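Local coordinates for protein VAL-1 (Chlorella virus, PDB 3GNE) that cleaves alginate as a family 14 polysaccharide lyase, presumably by beta-elimination of its uronate chain, at residues G84-A88 with P228-A233; V40-D45 with V56-S60; N115-W119 with T219-G223. All coordinates share one frame; numbering follows the deposited sequence. Where two conformers were deposited one is given.

The three contacts join parts of a sandwich of two antiparallel sheets. Contact 1 is the most peripheral and only partly buried, its centre about 19 Å from the chain centre, whereas contacts 2 and 3 are buried. Contacts 1 and 2 share the sheet in which strands 37-44 and 231-241 are neighbours; contacts 2 and 3 share the other, where 59-63 lies beside 212-221. Chemistry changes accordingly: side-chain-to-backbone hydrogen bonds in contact 1, a brief backbone pairing with two waters in contact 2, and in contact 3 an aromatic pair under a cleft that binds citrate, with no direct hydrogen bond between its segments.

Contact 1 of 3, residues G84-A88 with P228-A233; sequences GFDFA and PKNQVA
Q231 grips D86 by its backbone with both ends of one amide. D86 N donates to Q231 OE1 at 2.7 Å, almost straight at 170° and on a lone pair in the carbonyl plane. Q231 NE2 returns a bond to D86 O at 3.0 Å; this one is more bent (148°), with NE2 tilted slightly from the D86 carbonyl plane. The extended Q231 chain thus presents its amide to the loop as a strand would present its own N-H and C=O, and S227 OG, hydrogen-bonded to NE2, helps fix the rotation of the group. A third bond runs from K229 NZ to G84 O at 2.7 Å, the ammonium standing above the carbonyl plane instead of within it.

D86 also folds the loop on itself: its OD1 accepts from A88 N at 2.8 Å, an Asx turn. That leaves OD2 against the proline ring, 3.3 Å from P228 CG, while A88 CB rests on P228 CD at 3.9 Å.

On the other flank, F85 has CG anti to its backbone nitrogen (chi1 -173°), which lays the ring against the Q231 amide. The two planes are nearly parallel, and OE1 sits over the rim of the ring, 3.5 Å from F85 CG. The ring edge meets V232 O, 3.3 Å from F85 CD1, and A233 CB lies obliquely beside it. Y44 of strand 37-44 touches F85 too, and F221 packs on Q231.

With two hydrogen bonds on one amide and a third from a lysine, the loop 84-88, which has no regular structure, is tied to the start of strand 231-241 and the residues just before it chiefly through its backbone polar atoms; the F85-amide stack and the proline packing supplement those ties.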
loop_
_atom_site.group_PDB
_atom_site.type_symbol
_atom_site.label_atom_id
_atom_site.label_comp_id
_atom_site.label_asym_id
_atom_site.label_seq_id
_atom_site.Cartn_x
_atom_site.Cartn_y
_atom_site.Cartn_z
ATOM N N GLY A 84 1.979 13.709 -18.417
ATOM C CA GLY A 84 2.664 14.879 -17.841
ATOM C C GLY A 84 2.826 14.749 -16.338
ATOM O O GLY A 84 3.597 15.515 -15.776
ATOM N N PHE A 85 2.148 13.759 -15.703
ATOM C CA PHE A 85 2.373 13.617 -14.271
ATOM C C PHE A 85 3.835 13.355 -14.018
ATOM O O PHE A 85 4.467 12.554 -14.740
ATOM C CB PHE A 85 1.471 12.430 -13.793
ATOM C CG PHE A 85 1.473 12.261 -12.285
ATOM C CD1 PHE A 85 0.446 12.845 -11.550
ATOM C CD2 PHE A 85 2.446 11.515 -11.620
ATOM C CE1 PHE A 85 0.416 12.692 -10.151
ATOM C CE2 PHE A 85 2.433 11.357 -10.238
ATOM C CZ PHE A 85 1.397 11.933 -9.526
ATOM N N ASP A 86 4.402 13.987 -13.016
ATOM C CA ASP A 86 5.818 13.804 -12.717
ATOM C C ASP A 86 5.936 12.902 -11.492
ATOM O O ASP A 86 5.575 13.308 -10.374
ATOM C CB ASP A 86 6.464 15.196 -12.504
ATOM C CG ASP A 86 7.962 15.144 -12.318
ATOM O OD1 ASP A 86 8.513 14.075 -11.908
ATOM O OD2 ASP A 86 8.638 16.212 -12.540
ATOM N N PHE A 87 6.412 11.691 -11.667
ATOM C CA PHE A 87 6.558 10.739 -10.587
ATOM C C PHE A 87 7.694 11.034 -9.633
ATOM O O PHE A 87 7.811 10.337 -8.606
ATOM C CB PHE A 87 6.805 9.346 -11.224
ATOM C CG PHE A 87 5.628 8.791 -12.023
ATOM C CD1 PHE A 87 4.512 8.282 -11.356
ATOM C CD2 PHE A 87 5.628 8.784 -13.418
ATOM C CE1 PHE A 87 3.398 7.788 -12.043
ATOM C CE2 PHE A 87 4.527 8.288 -14.115
ATOM C CZ PHE A 87 3.417 7.807 -13.448
ATOM N N ALA A 88 8.510 12.032 -9.946
ATOM C CA ALA A 88 9.632 12.417 -9.109
ATOM C C ALA A 88 10.460 11.165 -8.856
ATOM O O ALA A 88 10.804 10.482 -9.827
ATOM C CB ALA A 88 9.172 13.111 -7.846
ATOM N N PRO A 228 7.014 17.626 -7.392
ATOM C CA PRO A 228 7.714 18.805 -7.957
ATOM C C PRO A 228 6.772 19.871 -8.499
ATOM O O PRO A 228 7.256 20.969 -8.839
ATOM C CB PRO A 228 8.530 18.203 -9.115
ATOM C CG PRO A 228 8.018 16.845 -9.343
ATOM C CD PRO A 228 7.177 16.425 -8.200
ATOM N N LYS A 229 5.482 19.574 -8.606
ATOM C CA LYS A 229 4.517 20.544 -9.136
ATOM C C LYS A 229 3.155 20.194 -8.567
ATOM O O LYS A 229 2.889 19.082 -8.064
ATOM C CB LYS A 229 4.520 20.540 -10.676
ATOM C CG LYS A 229 4.044 19.208 -11.272
ATOM C CD LYS A 229 3.910 19.396 -12.806
ATOM C CE LYS A 229 3.652 18.023 -13.444
ATOM N NZ LYS A 229 3.589 18.100 -14.958
ATOM N N ASN A 230 2.190 21.096 -8.708
ATOM C CA ASN A 230 0.804 20.764 -8.413
ATOM C C ASN A 230 0.306 19.788 -9.464
ATOM O O ASN A 230 0.429 20.084 -10.654
ATOM C CB ASN A 230 -0.089 22.006 -8.487
ATOM C CG ASN A 230 0.180 23.063 -7.456
ATOM O OD1 ASN A 230 0.714 22.810 -6.381
ATOM N ND2 ASN A 230 -0.187 24.294 -7.850
ATOM N N GLN A 231 -0.200 18.663 -9.043
ATOM C CA GLN A 231 -0.671 17.627 -10.035
ATOM C C GLN A 231 -1.665 16.720 -9.354
ATOM O O GLN A 231 -1.789 16.740 -8.124
ATOM C CB GLN A 231 0.483 16.870 -10.668
ATOM C CG GLN A 231 1.464 16.317 -9.620
ATOM C CD GLN A 231 2.681 15.716 -10.280
ATOM O OE1 GLN A 231 2.678 15.479 -11.505
ATOM N NE2 GLN A 231 3.721 15.440 -9.471
ATOM N N VAL A 232 -2.415 15.971 -10.145
ATOM C CA VAL A 232 -3.422 15.052 -9.639
ATOM C C VAL A 232 -3.315 13.686 -10.272
ATOM O O VAL A 232 -2.813 13.527 -11.387
ATOM C CB VAL A 232 -4.854 15.571 -9.859
ATOM C CG1 VAL A 232 -5.000 17.017 -9.372
ATOM C CG2 VAL A 232 -5.250 15.494 -11.312
ATOM N N ALA A 233 -3.801 12.690 -9.558
ATOM C CA ALA A 233 -4.000 11.348 -10.062
ATOM C C ALA A 233 -5.375 10.901 -9.595
ATOM O O ALA A 233 -5.914 11.452 -8.627
ATOM C CB ALA A 233 -2.911 10.400 -9.586
#

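Contact 2 of 3, residues V40-D45 with V56-S60; sequences VKAVYD and VGGFS
V40 meets F59 head-on: its CG1 stands over the middle of the ring, 3.5 Å from the centroid and 14° off the normal, a CH-pi contact. A chi1 of -176° swings CG1 away from V40 N and out over the ring, and CB and CG2 also lie close to the far end of the ring. Two residues on, A42 CB approaches the edge of the same ring instead, 4.1 Å from F59 CD2. F59 is therefore met by V40 over one face and by A42 at its edge, and W217 adds a further aromatic neighbour.

V43 contributes mainly its carbonyl. Its oxygen takes a hydrogen bond from G58 N at 2.8 Å, a second from a water that also donates to G58 O, and a CA-H...O contact from G57 CA at 3.3 Å. Two hydrogen bonds and a weaker CA-H...O contact thus converge on one backbone oxygen.

At Y44 the backbones come closest: its CA is 3.9 Å from G57 CA, an approach helped by the missing glycine side chain. The tyrosine ring passes obliquely by G58, with CD1 3.7 Å from G58 N, while its hydroxyl is hydrogen-bonded to T219 OG1. D45 N then donates to V56 O at 2.9 Å, and a second water, 2.7 Å from D45 OD2, accepts from V56 N. D45 OD2 has a stronger partner in the salt bridge to K28.

The segments run antiparallel, 162° apart, but only Y44 and G57 form a beta bridge. Beyond it the chains diverge, strand 37-44 into one sheet and strand 59-63 into the other, as in the sheet-to-sheet crossovers of a jelly-roll beta-sandwich.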
loop_
_atom_site.group_PDB
_atom_site.type_symbol
_atom_site.label_atom_id
_atom_site.label_comp_id
_atom_site.label_asym_id
_atom_site.label_seq_id
_atom_site.Cartn_x
_atom_site.Cartn_y
_atom_site.Cartn_z
ATOM N N VAL A 40 -11.401 8.778 -6.388
ATOM C CA VAL A 40 -10.840 9.856 -5.578
ATOM C C VAL A 40 -9.817 10.563 -6.467
ATOM O O VAL A 40 -8.906 9.941 -7.019
ATOM C CB VAL A 40 -10.171 9.365 -4.286
ATOM C CG1 VAL A 40 -9.711 10.583 -3.478
ATOM C CG2 VAL A 40 -11.135 8.531 -3.455
ATOM N N LYS A 41 -10.034 11.884 -6.621
ATOM C CA LYS A 41 -9.058 12.753 -7.262
ATOM C C LYS A 41 -8.029 13.094 -6.174
ATOM O O LYS A 41 -8.361 13.855 -5.257
ATOM C CB LYS A 41 -9.727 13.997 -7.813
ATOM C CG LYS A 41 -8.796 14.999 -8.505
ATOM C CD LYS A 41 -9.583 16.299 -8.795
ATOM C CE LYS A 41 -8.878 17.217 -9.751
ATOM N NZ LYS A 41 -9.767 18.230 -10.387
ATOM N N ALA A 42 -6.873 12.497 -6.282
ATOM C CA ALA A 42 -5.765 12.750 -5.327
ATOM C C ALA A 42 -5.001 13.986 -5.761
ATOM O O ALA A 42 -4.420 14.005 -6.889
ATOM C CB ALA A 42 -4.819 11.564 -5.317
ATOM N N VAL A 43 -5.029 14.985 -4.909
ATOM C CA VAL A 43 -4.380 16.267 -5.242
ATOM C C VAL A 43 -3.070 16.357 -4.519
ATOM O O VAL A 43 -3.010 16.287 -3.292
ATOM C CB VAL A 43 -5.314 17.408 -4.826
ATOM C CG1 VAL A 43 -4.610 18.758 -4.931
ATOM C CG2 VAL A 43 -6.581 17.386 -5.676
ATOM N N TYR A 44 -1.993 16.467 -5.274
ATOM C CA TYR A 44 -0.651 16.567 -4.708
ATOM C C TYR A 44 -0.143 17.965 -5.013
ATOM O O TYR A 44 0.236 18.250 -6.174
ATOM C CB TYR A 44 0.270 15.522 -5.305
ATOM C CG TYR A 44 -0.156 14.059 -5.227
ATOM C CD1 TYR A 44 0.109 13.242 -4.125
ATOM C CD2 TYR A 44 -0.840 13.518 -6.319
ATOM C CE1 TYR A 44 -0.287 11.915 -4.057
ATOM C CE2 TYR A 44 -1.197 12.210 -6.258
ATOM C CZ TYR A 44 -0.939 11.399 -5.169
ATOM O OH TYR A 44 -1.344 10.086 -5.199
ATOM N N ASP A 45 -0.127 18.848 -4.003
ATOM C CA ASP A 45 0.465 20.157 -4.313
ATOM C C ASP A 45 1.980 20.089 -4.442
ATOM O O ASP A 45 2.643 19.177 -3.915
ATOM C CB ASP A 45 0.126 21.129 -3.183
ATOM C CG ASP A 45 -1.314 21.641 -3.208
ATOM O OD1 ASP A 45 -2.073 21.330 -4.177
ATOM O OD2 ASP A 45 -1.619 22.370 -2.235
ATOM N N VAL A 56 0.580 20.329 0.966
ATOM C CA VAL A 56 -0.527 19.414 1.191
ATOM C C VAL A 56 -0.609 18.471 -0.004
ATOM O O VAL A 56 -0.653 18.887 -1.164
ATOM C CB VAL A 56 -1.857 20.194 1.338
ATOM C CG1 VAL A 56 -3.018 19.237 1.538
ATOM C CG2 VAL A 56 -1.752 21.150 2.525
ATOM N N GLY A 57 -0.665 17.160 0.288
ATOM C CA GLY A 57 -0.830 16.276 -0.845
ATOM C C GLY A 57 -1.363 14.918 -0.481
ATOM O O GLY A 57 -1.120 14.370 0.604
ATOM N N GLY A 58 -2.111 14.367 -1.415
ATOM C CA GLY A 58 -2.650 13.008 -1.328
ATOM C C GLY A 58 -3.875 12.927 -0.445
ATOM O O GLY A 58 -4.567 13.895 -0.205
ATOM N N PHE A 59 -4.098 11.689 0.048
ATOM C CA PHE A 59 -5.205 11.433 0.980
ATOM C C PHE A 59 -4.910 10.093 1.639
ATOM O O PHE A 59 -4.104 9.314 1.119
ATOM C CB PHE A 59 -6.595 11.451 0.332
ATOM C CG PHE A 59 -6.918 10.272 -0.587
ATOM C CD1 PHE A 59 -7.802 9.298 -0.129
ATOM C CD2 PHE A 59 -6.370 10.134 -1.855
ATOM C CE1 PHE A 59 -8.157 8.199 -0.907
ATOM C CE2 PHE A 59 -6.711 9.044 -2.663
ATOM C CZ PHE A 59 -7.591 8.098 -2.178
ATOM N N SER A 60 -5.598 9.863 2.754
ATOM C CA SER A 60 -5.383 8.602 3.472
ATOM C C SER A 60 -6.685 8.131 4.090
ATOM O O SER A 60 -7.595 8.900 4.305
ATOM C CB SER A 60 -4.302 8.808 4.553
ATOM O OG SER A 60 -4.772 9.671 5.555
HETATM O O HOH W 1 -4.491 16.630 -0.897
HETATM O O HOH W 2 0.158 22.885 -0.295
#

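Contact 3 of 3, residues N115-W119 with T219-G223; sequences NRIMW and TFFGG. With FLC (citrate anion), chain C.
R116 and F220 belong to the cleft face of a jelly-roll sheet, while W119 and F221 meet on its other side, within the sandwich. Strands 115-119 and 219-221 run in the same general direction, 38° apart, with axes 9.0 Å from each other, because strand 91-99 lies between them in the sheet; side chains must span that gap.

In the cleft a citrate, probably from the crystallisation liquor, bridges the two segments. The R116 guanidinium meets one carboxylate edge-on in a two-pronged grip: NH1 donates to citrate OA1 at 3.1 Å and NH2 to OA2 at 2.8 Å. F220 offers its ring edge to the same group, CZ 3.3 Å from OA1. G223 N, the nitrogen of the cis G222-G223 peptide, reaches the citrate by weak bonds alone. K92, Y128, Y130 and H147 also bind the anion, a setting consistent with a site for the uronate units of alginate, though this is inferred.

On the inner side W119 points an edge of its indole into the face of F221, a T-shaped pair with planes at 79° and centroids 4.7 Å apart. W119 NE1 is hydrogen-bonded to F87 O, which restrains the turn of the ring. W119 CH2 also lies 3.4 Å from F220 O, and CZ2 stands over the centre of the F221 ring, 3.6 Å from its CE2.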
loop_
_atom_site.group_PDB
_atom_site.type_symbol
_atom_site.label_atom_id
_atom_site.label_comp_id
_atom_site.label_asym_id
_atom_site.label_seq_id
_atom_site.Cartn_x
_atom_site.Cartn_y
_atom_site.Cartn_z
ATOM N N ASN A 115 3.198 -3.961 4.486
ATOM C CA ASN A 115 3.426 -4.391 3.100
ATOM C C ASN A 115 2.747 -3.381 2.200
ATOM O O ASN A 115 1.509 -3.393 2.174
ATOM C CB ASN A 115 2.814 -5.794 2.904
ATOM C CG ASN A 115 3.304 -6.457 1.638
ATOM O OD1 ASN A 115 4.374 -6.053 1.149
ATOM N ND2 ASN A 115 2.547 -7.411 1.118
ATOM N N ARG A 116 3.507 -2.511 1.538
ATOM C CA ARG A 116 2.890 -1.437 0.784
ATOM C C ARG A 116 3.371 -1.423 -0.656
ATOM O O ARG A 116 4.446 -1.901 -0.979
ATOM C CB ARG A 116 3.230 -0.083 1.396
ATOM C CG ARG A 116 2.439 0.182 2.682
ATOM C CD ARG A 116 2.707 1.616 3.214
ATOM N NE ARG A 116 4.103 1.606 3.769
ATOM C CZ ARG A 116 4.743 2.689 4.200
ATOM N NH1 ARG A 116 4.148 3.900 4.111
ATOM N NH2 ARG A 116 5.980 2.629 4.721
ATOM N N ILE A 117 2.547 -0.802 -1.506
ATOM C CA ILE A 117 2.972 -0.456 -2.849
ATOM C C ILE A 117 3.574 0.934 -2.843
ATOM O O ILE A 117 2.950 1.897 -2.297
ATOM C CB ILE A 117 1.738 -0.427 -3.790
ATOM C CG1 ILE A 117 1.160 -1.831 -4.004
ATOM C CG2 ILE A 117 2.114 0.260 -5.101
ATOM C CD1 ILE A 117 2.036 -2.770 -4.844
ATOM N N MET A 118 4.741 1.077 -3.458
ATOM C CA MET A 118 5.269 2.375 -3.837
ATOM C C MET A 118 5.392 2.458 -5.362
ATOM O O MET A 118 5.715 1.494 -6.039
ATOM C CB MET A 118 6.679 2.642 -3.311
ATOM C CG MET A 118 6.666 3.157 -1.865
ATOM S SD MET A 118 8.361 3.509 -1.307
ATOM C CE MET A 118 8.776 4.967 -2.261
ATOM N N TRP A 119 5.163 3.676 -5.864
ATOM C CA TRP A 119 5.616 3.988 -7.218
ATOM C C TRP A 119 7.071 4.433 -7.144
ATOM O O TRP A 119 7.568 4.743 -6.049
ATOM C CB TRP A 119 4.733 4.995 -7.916
ATOM C CG TRP A 119 4.923 6.466 -7.634
ATOM C CD1 TRP A 119 5.847 7.281 -8.230
ATOM C CD2 TRP A 119 4.191 7.299 -6.717
ATOM N NE1 TRP A 119 5.757 8.579 -7.756
ATOM C CE2 TRP A 119 4.728 8.602 -6.814
ATOM C CE3 TRP A 119 3.144 7.071 -5.820
ATOM C CZ2 TRP A 119 4.263 9.684 -6.071
ATOM C CZ3 TRP A 119 2.676 8.133 -5.080
ATOM C CH2 TRP A 119 3.227 9.428 -5.199
ATOM N N THR A 219 -1.491 7.992 0.408
ATOM C CA THR A 219 -0.741 8.246 -0.816
ATOM C C THR A 219 -0.109 9.632 -0.737
ATOM O O THR A 219 -0.727 10.618 -0.345
ATOM C CB THR A 219 -1.639 8.093 -2.046
ATOM O OG1 THR A 219 -0.809 8.291 -3.222
ATOM C CG2 THR A 219 -2.804 9.088 -2.145
ATOM N N PHE A 220 1.181 9.664 -1.059
ATOM C CA PHE A 220 1.993 10.891 -0.962
ATOM C C PHE A 220 3.289 10.650 -1.652
ATOM O O PHE A 220 3.689 9.468 -1.841
ATOM C CB PHE A 220 2.212 11.268 0.529
ATOM C CG PHE A 220 2.880 10.179 1.337
ATOM C CD1 PHE A 220 2.076 9.253 2.029
ATOM C CD2 PHE A 220 4.285 10.068 1.407
ATOM C CE1 PHE A 220 2.688 8.239 2.757
ATOM C CE2 PHE A 220 4.873 9.060 2.147
ATOM C CZ PHE A 220 4.068 8.136 2.829
ATOM N N PHE A 221 4.013 11.733 -1.999
ATOM C CA PHE A 221 5.308 11.609 -2.601
ATOM C C PHE A 221 6.407 11.340 -1.595
ATOM O O PHE A 221 6.417 11.882 -0.499
ATOM C CB PHE A 221 5.673 12.932 -3.321
ATOM C CG PHE A 221 5.099 13.003 -4.739
ATOM C CD1 PHE A 221 5.975 12.936 -5.819
ATOM C CD2 PHE A 221 3.724 13.118 -4.960
ATOM C CE1 PHE A 221 5.485 12.939 -7.121
ATOM C CE2 PHE A 221 3.215 13.100 -6.268
ATOM C CZ PHE A 221 4.116 13.032 -7.335
ATOM N N GLY A 222 7.374 10.506 -2.024
ATOM C CA GLY A 222 8.582 10.348 -1.245
ATOM C C GLY A 222 8.443 9.332 -0.122
ATOM O O GLY A 222 7.579 8.481 -0.084
ATOM N N GLY A 223 9.349 9.421 0.798
ATOM C CA GLY A 223 10.501 10.301 0.742
ATOM C C GLY A 223 11.627 9.774 -0.121
ATOM O O GLY A 223 11.517 8.638 -0.617
HETATM C CAC FLC C . 6.924 5.968 5.348
HETATM C CA FLC C . 7.937 7.034 5.716
HETATM C CB FLC C . 8.904 7.267 4.549
HETATM C CBC FLC C . 9.627 5.943 4.309
HETATM C CG FLC C . 9.911 8.337 4.962
HETATM C CGC FLC C . 10.959 8.670 3.888
HETATM O OA1 FLC C . 6.135 6.191 4.445
HETATM O OA2 FLC C . 6.955 4.927 5.980
HETATM O OB1 FLC C . 9.312 5.311 3.282
HETATM O OB2 FLC C . 10.442 5.536 5.175
HETATM O OG1 FLC C . 11.156 7.871 2.977
HETATM O OG2 FLC C . 11.602 9.747 4.043
HETATM O OHB FLC C . 8.168 7.717 3.426
#